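Local coordinates for alkaline phosphatase D (PDB 2YEQ), which hydrolyses phosphate monoesters to an alcohol and phosphate, and acts as a phosphodiesterase, with iron and calcium in its active site, at residues 27-32 with 92-97; 63-68 with 73-78; 204-209 with 246-251. One frame throughout, in Å; residues are numbered along the deposited sequence.

In the fold
From the N terminus, 27-32 begins in the last residues of strand 23-28, and contact 1 closes when the chain comes back through 92-97, a loop without helix. Contact 2 is nested inside it: 63-68 and 73-78 are separated by four residues and close a short loop. The two touch, T27 and L29 pairing by backbone with V75 and H73. Contact 3 follows, 204-209 meeting 246-251 after an excursion that is half helix. It belongs to the phosphatase part, while the other two lie in the N-terminal domain. Strands 23-28, 74-79 and 203-206 share one mixed sheet, and E78 makes a salt bridge to R249 and takes a hydrogen bond from I250 N, bridging the two parts.

Contact 1 (27-32 with 92-97); sequences TRLAPD and FKTGHE
T27 sets its methyl squarely on the ring of F92. CG2 lies 3.6 Å from the centroid of that ring and only 8° off its normal, a CH-pi contact over the face, with the two side chains arriving from opposite directions. The turn about the first bond of T27 puts OG1 anti to the backbone N (chi1 -166°), which sends the hydroxyl to the O of G12 and leaves the methyl to the ring. Two residues along, the packing thins to a methyl pair: L29 CD2 meets T94 CG2 at 3.9 Å, the side chains passing at a slant. T94 is buried, and its OG1 is hydrogen-bonded to P45 O. Past T94 the contact opens toward solvent. The chain reverses in a type II' beta turn from T94 to E97, closed by E97 N to T94 O at 2.8 Å, with G95 at positive phi and H96 exposed, as is K93. With an alanine in place of F92, the T27 methyl would probably lose the flat surface it rests on and a gap would open beneath it. The pair joins strand 23-28 of the mixed sheet to strand 87-94 of the four-stranded antiparallel sheet, face to face; V13 and V75 from strands 13-16 and 74-79 touch both T27 and F92, and W48 of strand 44-51 packs on F92.

Contact 2 (63-68 with 73-78); sequences GTEMAK and HSVHVE. With PE5 (3,6,9,12,15,18,21,24-octaoxahexacosan-1-ol), chain B; EDO (1,2-ethanediol), chain R.
Two sheets pack here as in a beta sandwich, in the N-terminal, E-set-like domain, where the chain passes between edge strands: A67 at the end of strand 59-67 and K68 just beyond it meet H73, just ahead of strand 74-79. H73 N donates to K68 O at 2.9 Å in a bent bond from above the carbonyl plane. With CG anti to the carbonyl carbon (chi1 -71°), the H73 ring folds back so that one face lies over K68 C, while its NE2 is hydrogen-bonded to Q42 O. The first strand is outermost in the antiparallel sheet of the domain and the second in the large mixed sheet; the N-to-C directions of the short strand segments lie 148° apart, roughly antiparallel. A67 CB touches V75 CG2 at 3.9 Å. The E65 chain, bent at chi2, brings CG to 3.5 Å from V77 CG2. Its carboxylate then turns to a 1,2-ethanediol, probably from the crystallisation liquor, lodged between the strands: diol O2 donates to E65 OE1 at 2.9 Å and accepts from H76 N at 2.8 Å. A water accepts from K68 N and donates to S74 O at 2.6 Å.

Contact 3 (204-209 with 246-251); sequences WVVTWD and MPLRIS. With CA (calcium ion), chain C.
V206 presents both of its methyls to M246 and L248, in the metallophosphatase (calcineurin-like) core of the enzyme, where strand 203-206 runs toward the metal site. CG1 lies anti to the carbonyl carbon (chi1 -60°), and the fork opens toward the loop 246-251: CG1 is 4.0 Å from M246 SD, and CG2 is 3.8 Å from L248 CD2. Both partners come in at a slant rather than head on. The M246 chain bends at chi2 (-59°), so the thioether passes across the fork, SD within reach of both methyls, while CB and CG lie against CG2. L248 adds the end of one branch, CD2, to the same CG2 methyl. Within the strand, V206 CG1 also sits at the edge of the W204 indole, in its plane, so CG1 touches both the indole edge and the thioether. P247 approaches more loosely, its CG 4.4 Å from W204 O. It is the centre of an inverse gamma turn in which L248 N bonds to M246 O at 2.8 Å, and the residues on either side of this bend, M246 and L248, both touch V206. Strand 145-148 flanks the strand, its H148 touching V206, while P247 packs on V24 and W26 of strand 23-28. The chain beyond V206 then runs to D209, whose carboxylate joins D151, D210 and D380 around a calcium ion. D209 OD1 makes a salt bridge to R279, and OD2 binds the calcium at 2.3 Å.

Contact 1 (27-32 with 92-97)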
loop_
_atom_site.group_PDB
_atom_site.type_symbol
_atom_site.label_atom_id
_atom_site.label_comp_id
_atom_site.label_asym_id
_atom_site.label_seq_id
_atom_site.Cartn_x
_atom_site.Cartn_y
_atom_site.Cartn_z
ATOM N N THR A 27 0.032 -8.277 -17.357
ATOM C CA THR A 27 0.440 -9.626 -17.043
ATOM C C THR A 27 1.950 -9.729 -17.259
ATOM O O THR A 27 2.605 -8.731 -17.575
ATOM C CB THR A 27 -0.341 -10.671 -17.860
ATOM O OG1 THR A 27 -0.129 -11.956 -17.268
ATOM C CG2 THR A 27 0.060 -10.650 -19.355
ATOM N N ARG A 28 2.477 -10.925 -17.060
ATOM C CA ARG A 28 3.881 -11.211 -17.268
ATOM C C ARG A 28 3.988 -12.668 -17.713
ATOM O O ARG A 28 3.348 -13.576 -17.114
ATOM C CB ARG A 28 4.695 -11.001 -15.987
ATOM C CG ARG A 28 6.210 -11.373 -16.165
ATOM C CD ARG A 28 7.093 -11.034 -14.988
ATOM N NE ARG A 28 8.379 -11.677 -15.235
ATOM C CZ ARG A 28 9.208 -12.173 -14.334
ATOM N NH1 ARG A 28 8.987 -12.058 -13.036
ATOM N NH2 ARG A 28 10.319 -12.780 -14.765
ATOM N N LEU A 29 4.811 -12.900 -18.730
ATOM C CA LEU A 29 5.155 -14.266 -19.161
ATOM C C LEU A 29 6.331 -14.780 -18.347
ATOM O O LEU A 29 7.453 -14.288 -18.500
ATOM C CB LEU A 29 5.502 -14.303 -20.646
ATOM C CG LEU A 29 4.512 -13.601 -21.564
ATOM C CD1 LEU A 29 4.943 -13.734 -23.050
ATOM C CD2 LEU A 29 3.109 -14.176 -21.331
ATOM N N ALA A 30 6.062 -15.767 -17.484
ATOM C CA ALA A 30 7.040 -16.308 -16.554
ATOM C C ALA A 30 6.800 -17.807 -16.267
ATOM O O ALA A 30 6.498 -18.182 -15.131
ATOM C CB ALA A 30 7.002 -15.493 -15.236
ATOM N N PRO A 31 6.929 -18.664 -17.286
ATOM C CA PRO A 31 6.761 -20.125 -17.089
ATOM C C PRO A 31 7.616 -20.777 -15.989
ATOM O O PRO A 31 7.179 -21.769 -15.437
ATOM C CB PRO A 31 7.070 -20.717 -18.473
ATOM C CG PRO A 31 7.786 -19.604 -19.240
ATOM C CD PRO A 31 7.243 -18.324 -18.684
ATOM N N ASP A 32 8.780 -20.207 -15.646
ATOM C CA ASP A 32 9.617 -20.625 -14.466
ATOM C C ASP A 32 9.921 -19.398 -13.561
ATOM O O ASP A 32 11.026 -18.833 -13.631
ATOM C CB ASP A 32 10.937 -21.219 -14.995
ATOM C CG ASP A 32 11.792 -21.878 -13.923
ATOM O OD1 ASP A 32 11.476 -21.811 -12.719
ATOM O OD2 ASP A 32 12.816 -22.487 -14.323
ATOM N N PHE A 92 -5.589 -12.310 -21.777
ATOM C CA PHE A 92 -4.463 -12.302 -22.687
ATOM C C PHE A 92 -4.337 -13.668 -23.339
ATOM O O PHE A 92 -4.733 -14.678 -22.762
ATOM C CB PHE A 92 -3.158 -12.021 -21.929
ATOM C CG PHE A 92 -3.123 -10.695 -21.227
ATOM C CD1 PHE A 92 -2.660 -9.562 -21.879
ATOM C CD2 PHE A 92 -3.534 -10.584 -19.913
ATOM C CE1 PHE A 92 -2.597 -8.346 -21.226
ATOM C CE2 PHE A 92 -3.487 -9.347 -19.244
ATOM C CZ PHE A 92 -3.014 -8.238 -19.909
ATOM N N LYS A 93 -3.705 -13.691 -24.505
ATOM C CA LYS A 93 -3.398 -14.928 -25.217
ATOM C C LYS A 93 -2.007 -14.786 -25.813
ATOM O O LYS A 93 -1.702 -13.762 -26.415
ATOM C CB LYS A 93 -4.421 -15.143 -26.325
ATOM C CG LYS A 93 -4.343 -16.455 -27.045
ATOM C CD LYS A 93 -5.145 -16.370 -28.362
ATOM C CE LYS A 93 -5.575 -17.737 -28.891
ATOM N NZ LYS A 93 -6.713 -17.623 -29.857
ATOM N N THR A 94 -1.174 -15.800 -25.622
ATOM C CA THR A 94 0.138 -15.840 -26.249
ATOM C C THR A 94 0.302 -17.221 -26.863
ATOM O O THR A 94 0.209 -18.229 -26.175
ATOM C CB THR A 94 1.275 -15.432 -25.265
ATOM O OG1 THR A 94 2.497 -15.277 -25.989
ATOM C CG2 THR A 94 1.437 -16.419 -24.101
ATOM N N GLY A 95 0.515 -17.242 -28.173
ATOM C CA GLY A 95 0.420 -18.460 -28.956
ATOM C C GLY A 95 -0.985 -18.984 -28.760
ATOM O O GLY A 95 -1.976 -18.286 -29.012
ATOM N N HIS A 96 -1.072 -20.187 -28.229
ATOM C CA HIS A 96 -2.344 -20.811 -27.926
ATOM C C HIS A 96 -2.692 -20.706 -26.433
ATOM O O HIS A 96 -3.763 -21.152 -26.022
ATOM C CB HIS A 96 -2.307 -22.282 -28.370
ATOM C CG HIS A 96 -1.889 -22.461 -29.797
ATOM N ND1 HIS A 96 -2.793 -22.493 -30.838
ATOM C CD2 HIS A 96 -0.659 -22.569 -30.356
ATOM C CE1 HIS A 96 -2.135 -22.640 -31.978
ATOM N NE2 HIS A 96 -0.840 -22.676 -31.714
ATOM N N GLU A 97 -1.789 -20.146 -25.628
ATOM C CA GLU A 97 -1.973 -20.112 -24.168
ATOM C C GLU A 97 -2.905 -18.965 -23.766
ATOM O O GLU A 97 -2.770 -17.856 -24.277
ATOM C CB GLU A 97 -0.631 -19.968 -23.436
ATOM C CG GLU A 97 0.409 -21.045 -23.754
ATOM C CD GLU A 97 0.108 -22.390 -23.121
ATOM O OE1 GLU A 97 -0.655 -22.440 -22.115
ATOM O OE2 GLU A 97 0.653 -23.401 -23.640
#

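Contact 2 (63-68 with 73-78)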
loop_
_atom_site.group_PDB
_atom_site.type_symbol
_atom_site.label_atom_id
_atom_site.label_comp_id
_atom_site.label_asym_id
_atom_site.label_seq_id
_atom_site.Cartn_x
_atom_site.Cartn_y
_atom_site.Cartn_z
ATOM N N GLY A 63 -6.013 -5.926 -29.048
ATOM C CA GLY A 63 -4.740 -5.557 -29.647
ATOM C C GLY A 63 -3.653 -6.589 -29.404
ATOM O O GLY A 63 -3.925 -7.692 -28.919
ATOM N N THR A 64 -2.423 -6.229 -29.761
ATOM C CA THR A 64 -1.259 -7.090 -29.568
ATOM C C THR A 64 -0.114 -6.253 -29.034
ATOM O O THR A 64 0.185 -5.203 -29.578
ATOM C CB THR A 64 -0.837 -7.779 -30.884
ATOM O OG1 THR A 64 -1.977 -8.436 -31.427
ATOM C CG2 THR A 64 0.268 -8.813 -30.643
ATOM N N GLU A 65 0.489 -6.709 -27.944
ATOM C CA GLU A 65 1.700 -6.098 -27.394
ATOM C C GLU A 65 2.849 -7.051 -27.595
ATOM O O GLU A 65 2.634 -8.262 -27.658
ATOM C CB GLU A 65 1.559 -5.877 -25.898
ATOM C CG GLU A 65 0.634 -4.785 -25.539
ATOM C CD GLU A 65 1.233 -3.434 -25.799
ATOM O OE1 GLU A 65 2.302 -3.127 -25.218
ATOM O OE2 GLU A 65 0.632 -2.693 -26.589
ATOM N N MET A 66 4.066 -6.512 -27.675
ATOM C CA MET A 66 5.261 -7.350 -27.729
ATOM C C MET A 66 5.881 -7.337 -26.358
ATOM O O MET A 66 6.415 -6.298 -25.934
ATOM C CB MET A 66 6.270 -6.805 -28.744
ATOM C CG MET A 66 5.820 -6.863 -30.180
ATOM S SD MET A 66 5.393 -8.518 -30.752
ATOM C CE MET A 66 6.949 -9.396 -30.645
ATOM N N ALA A 67 5.812 -8.472 -25.664
ATOM C CA ALA A 67 6.487 -8.640 -24.372
ATOM C C ALA A 67 7.991 -8.773 -24.638
ATOM O O ALA A 67 8.379 -9.558 -25.486
ATOM C CB ALA A 67 5.949 -9.885 -23.648
ATOM N N LYS A 68 8.826 -8.035 -23.907
ATOM C CA LYS A 68 10.283 -7.967 -24.181
ATOM C C LYS A 68 11.119 -8.416 -23.006
ATOM O O LYS A 68 10.766 -8.116 -21.861
ATOM C CB LYS A 68 10.736 -6.530 -24.457
ATOM C CG LYS A 68 9.765 -5.673 -25.203
ATOM C CD LYS A 68 10.439 -4.410 -25.735
ATOM C CE LYS A 68 10.549 -3.315 -24.684
ATOM N NZ LYS A 68 10.485 -1.961 -25.325
ATOM N N HIS A 73 9.520 -9.672 -19.815
ATOM C CA HIS A 73 8.348 -10.105 -20.586
ATOM C C HIS A 73 7.033 -9.740 -19.873
ATOM O O HIS A 73 6.009 -10.448 -19.981
ATOM C CB HIS A 73 8.415 -11.613 -20.904
ATOM C CG HIS A 73 9.466 -11.966 -21.907
ATOM N ND1 HIS A 73 10.742 -12.336 -21.545
ATOM C CD2 HIS A 73 9.427 -12.010 -23.257
ATOM C CE1 HIS A 73 11.441 -12.610 -22.631
ATOM N NE2 HIS A 73 10.671 -12.409 -23.684
ATOM N N SER A 74 7.059 -8.616 -19.158
ATOM C CA SER A 74 5.842 -8.050 -18.622
ATOM C C SER A 74 5.047 -7.413 -19.758
ATOM O O SER A 74 5.559 -7.110 -20.856
ATOM C CB SER A 74 6.153 -7.026 -17.537
ATOM O OG SER A 74 6.892 -5.943 -18.068
ATOM N N VAL A 75 3.761 -7.236 -19.504
ATOM C CA VAL A 75 2.876 -6.616 -20.460
ATOM C C VAL A 75 2.086 -5.515 -19.746
ATOM O O VAL A 75 1.469 -5.765 -18.709
ATOM C CB VAL A 75 1.902 -7.663 -21.072
ATOM C CG1 VAL A 75 0.905 -6.983 -21.981
ATOM C CG2 VAL A 75 2.690 -8.764 -21.820
ATOM N N HIS A 76 2.139 -4.307 -20.280
ATOM C CA HIS A 76 1.308 -3.196 -19.804
ATOM C C HIS A 76 0.524 -2.675 -20.983
ATOM O O HIS A 76 1.115 -2.252 -21.967
ATOM C CB HIS A 76 2.162 -2.046 -19.265
ATOM C CG HIS A 76 2.932 -2.392 -18.032
ATOM N ND1 HIS A 76 4.055 -3.184 -18.060
ATOM C CD2 HIS A 76 2.739 -2.051 -16.740
ATOM C CE1 HIS A 76 4.512 -3.326 -16.828
ATOM N NE2 HIS A 76 3.727 -2.649 -16.010
ATOM N N VAL A 77 -0.802 -2.717 -20.888
ATOM C CA VAL A 77 -1.680 -2.278 -21.962
ATOM C C VAL A 77 -2.527 -1.155 -21.392
ATOM O O VAL A 77 -3.103 -1.299 -20.330
ATOM C CB VAL A 77 -2.634 -3.434 -22.428
ATOM C CG1 VAL A 77 -3.735 -2.907 -23.350
ATOM C CG2 VAL A 77 -1.856 -4.578 -23.094
ATOM N N GLU A 78 -2.606 -0.036 -22.088
ATOM C CA GLU A 78 -3.538 1.010 -21.695
ATOM C C GLU A 78 -4.760 0.903 -22.620
ATOM O O GLU A 78 -4.774 1.437 -23.721
ATOM C CB GLU A 78 -2.858 2.386 -21.718
ATOM C CG GLU A 78 -1.904 2.529 -20.510
ATOM C CD GLU A 78 -1.105 3.827 -20.498
ATOM O OE1 GLU A 78 -1.715 4.908 -20.692
ATOM O OE2 GLU A 78 0.126 3.755 -20.287
HETATM C C50 PE5 B . 13.407 -1.238 -26.138
HETATM O O1 PE5 B . 13.365 -1.098 -24.709
HETATM C C1 PE5 B . 12.588 0.024 -24.242
HETATM C C2 PE5 B . 11.839 -0.269 -22.930
HETATM O O2 PE5 B . 10.659 0.559 -22.764
HETATM C C3 PE5 B . 9.470 0.049 -23.386
HETATM C C4 PE5 B . 8.211 0.617 -22.774
HETATM C C1 EDO R . 5.699 -3.771 -23.678
HETATM O O1 EDO R . 6.941 -4.427 -23.408
HETATM C C2 EDO R . 4.548 -4.675 -23.254
HETATM O O2 EDO R . 3.480 -3.885 -22.726
HETATM O O HOH W 1 7.705 -6.243 -21.946
#

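Contact 3 (204-209 with 246-251)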
loop_
_atom_site.group_PDB
_atom_site.type_symbol
_atom_site.label_atom_id
_atom_site.label_comp_id
_atom_site.label_asym_id
_atom_site.label_seq_id
_atom_site.Cartn_x
_atom_site.Cartn_y
_atom_site.Cartn_z
ATOM N N TRP A 204 -6.395 -2.040 -9.230
ATOM C CA TRP A 204 -5.583 -1.623 -8.098
ATOM C C TRP A 204 -4.893 -0.282 -8.398
ATOM O O TRP A 204 -4.484 -0.006 -9.545
ATOM C CB TRP A 204 -4.505 -2.643 -7.768
ATOM C CG TRP A 204 -4.965 -3.894 -7.076
ATOM C CD1 TRP A 204 -6.096 -4.618 -7.349
ATOM C CD2 TRP A 204 -4.290 -4.598 -6.025
ATOM N NE1 TRP A 204 -6.167 -5.701 -6.533
ATOM C CE2 TRP A 204 -5.070 -5.727 -5.716
ATOM C CE3 TRP A 204 -3.103 -4.372 -5.304
ATOM C CZ2 TRP A 204 -4.712 -6.623 -4.735
ATOM C CZ3 TRP A 204 -2.752 -5.241 -4.335
ATOM C CH2 TRP A 204 -3.536 -6.376 -4.055
ATOM N N VAL A 205 -4.768 0.530 -7.346
ATOM C CA VAL A 205 -3.976 1.749 -7.336
ATOM C C VAL A 205 -2.891 1.513 -6.299
ATOM O O VAL A 205 -3.151 1.472 -5.093
ATOM C CB VAL A 205 -4.825 2.987 -7.019
ATOM C CG1 VAL A 205 -3.978 4.290 -7.046
ATOM C CG2 VAL A 205 -5.944 3.102 -8.061
ATOM N N VAL A 206 -1.660 1.301 -6.765
ATOM C CA VAL A 206 -0.579 0.953 -5.854
ATOM C C VAL A 206 0.364 2.142 -5.621
ATOM O O VAL A 206 0.580 2.971 -6.512
ATOM C CB VAL A 206 0.232 -0.275 -6.406
ATOM C CG1 VAL A 206 -0.695 -1.513 -6.551
ATOM C CG2 VAL A 206 0.875 0.070 -7.760
ATOM N N THR A 207 0.927 2.195 -4.417
ATOM C CA THR A 207 2.066 3.056 -4.121
ATOM C C THR A 207 2.941 2.314 -3.152
ATOM O O THR A 207 2.459 1.431 -2.443
ATOM C CB THR A 207 1.639 4.437 -3.586
ATOM O OG1 THR A 207 2.801 5.253 -3.456
ATOM C CG2 THR A 207 0.846 4.318 -2.226
ATOM N N TRP A 208 4.242 2.601 -3.150
ATOM C CA TRP A 208 5.194 1.766 -2.402
ATOM C C TRP A 208 5.521 2.424 -1.078
ATOM O O TRP A 208 5.228 3.593 -0.886
ATOM C CB TRP A 208 6.492 1.557 -3.209
ATOM C CG TRP A 208 7.093 2.782 -3.789
ATOM C CD1 TRP A 208 7.210 4.013 -3.206
ATOM C CD2 TRP A 208 7.684 2.896 -5.090
ATOM N NE1 TRP A 208 7.830 4.886 -4.078
ATOM C CE2 TRP A 208 8.135 4.224 -5.234
ATOM C CE3 TRP A 208 7.894 1.995 -6.138
ATOM C CZ2 TRP A 208 8.757 4.679 -6.392
ATOM C CZ3 TRP A 208 8.503 2.444 -7.290
ATOM C CH2 TRP A 208 8.943 3.783 -7.406
ATOM N N ASP A 209 6.136 1.673 -0.184
ATOM C CA ASP A 209 6.784 2.239 0.993
ATOM C C ASP A 209 8.258 1.809 0.947
ATOM O O ASP A 209 8.856 1.847 -0.139
ATOM C CB ASP A 209 6.090 1.844 2.311
ATOM C CG ASP A 209 6.579 2.681 3.509
ATOM O OD1 ASP A 209 6.855 3.904 3.325
ATOM O OD2 ASP A 209 6.736 2.083 4.635
ATOM N N MET A 246 3.677 -4.205 -11.770
ATOM C CA MET A 246 2.520 -3.421 -11.322
ATOM C C MET A 246 1.755 -2.807 -12.474
ATOM O O MET A 246 2.349 -2.365 -13.467
ATOM C CB MET A 246 2.979 -2.312 -10.376
ATOM C CG MET A 246 3.468 -2.789 -9.044
ATOM S SD MET A 246 2.221 -3.736 -8.130
ATOM C CE MET A 246 3.028 -4.126 -6.625
ATOM N N PRO A 247 0.430 -2.709 -12.336
ATOM C CA PRO A 247 -0.409 -2.171 -13.414
ATOM C C PRO A 247 -0.413 -0.641 -13.424
ATOM O O PRO A 247 -1.408 -0.005 -13.073
ATOM C CB PRO A 247 -1.792 -2.722 -13.082
ATOM C CG PRO A 247 -1.805 -2.762 -11.609
ATOM C CD PRO A 247 -0.391 -3.176 -11.208
ATOM N N LEU A 248 0.708 -0.080 -13.855
ATOM C CA LEU A 248 0.941 1.362 -13.928
ATOM C C LEU A 248 0.919 1.859 -15.359
ATOM O O LEU A 248 1.190 1.116 -16.292
ATOM C CB LEU A 248 2.307 1.661 -13.301
ATOM C CG LEU A 248 2.453 1.284 -11.818
ATOM C CD1 LEU A 248 3.874 1.506 -11.319
ATOM C CD2 LEU A 248 1.486 2.063 -10.911
ATOM N N ARG A 249 0.639 3.138 -15.537
ATOM C CA ARG A 249 0.678 3.764 -16.861
ATOM C C ARG A 249 2.106 4.104 -17.286
ATOM O O ARG A 249 3.010 4.052 -16.478
ATOM C CB ARG A 249 -0.207 5.008 -16.870
ATOM C CG ARG A 249 -1.661 4.628 -16.763
ATOM C CD ARG A 249 -2.585 5.791 -16.816
ATOM N NE ARG A 249 -3.972 5.337 -16.650
ATOM C CZ ARG A 249 -4.807 5.024 -17.638
ATOM N NH1 ARG A 249 -4.442 5.095 -18.905
ATOM N NH2 ARG A 249 -6.038 4.633 -17.356
ATOM N N ILE A 250 2.292 4.426 -18.561
ATOM C CA ILE A 250 3.635 4.592 -19.140
ATOM C C ILE A 250 4.419 5.801 -18.534
ATOM O O ILE A 250 5.654 5.795 -18.467
ATOM C CB ILE A 250 3.557 4.663 -20.700
ATOM C CG1 ILE A 250 4.947 4.412 -21.327
ATOM C CG2 ILE A 250 2.935 5.981 -21.159
ATOM C CD1 ILE A 250 5.527 3.029 -20.998
ATOM N N SER A 251 3.698 6.791 -18.023
ATOM C CA SER A 251 4.339 7.920 -17.363
ATOM C C SER A 251 5.021 7.512 -16.053
ATOM O O SER A 251 5.827 8.266 -15.532
ATOM C CB SER A 251 3.317 9.028 -17.117
ATOM O OG SER A 251 2.242 8.499 -16.351
HETATM CA CA CA C . 7.010 0.054 5.678
HETATM O O HOH W 2 4.621 -0.145 4.749
#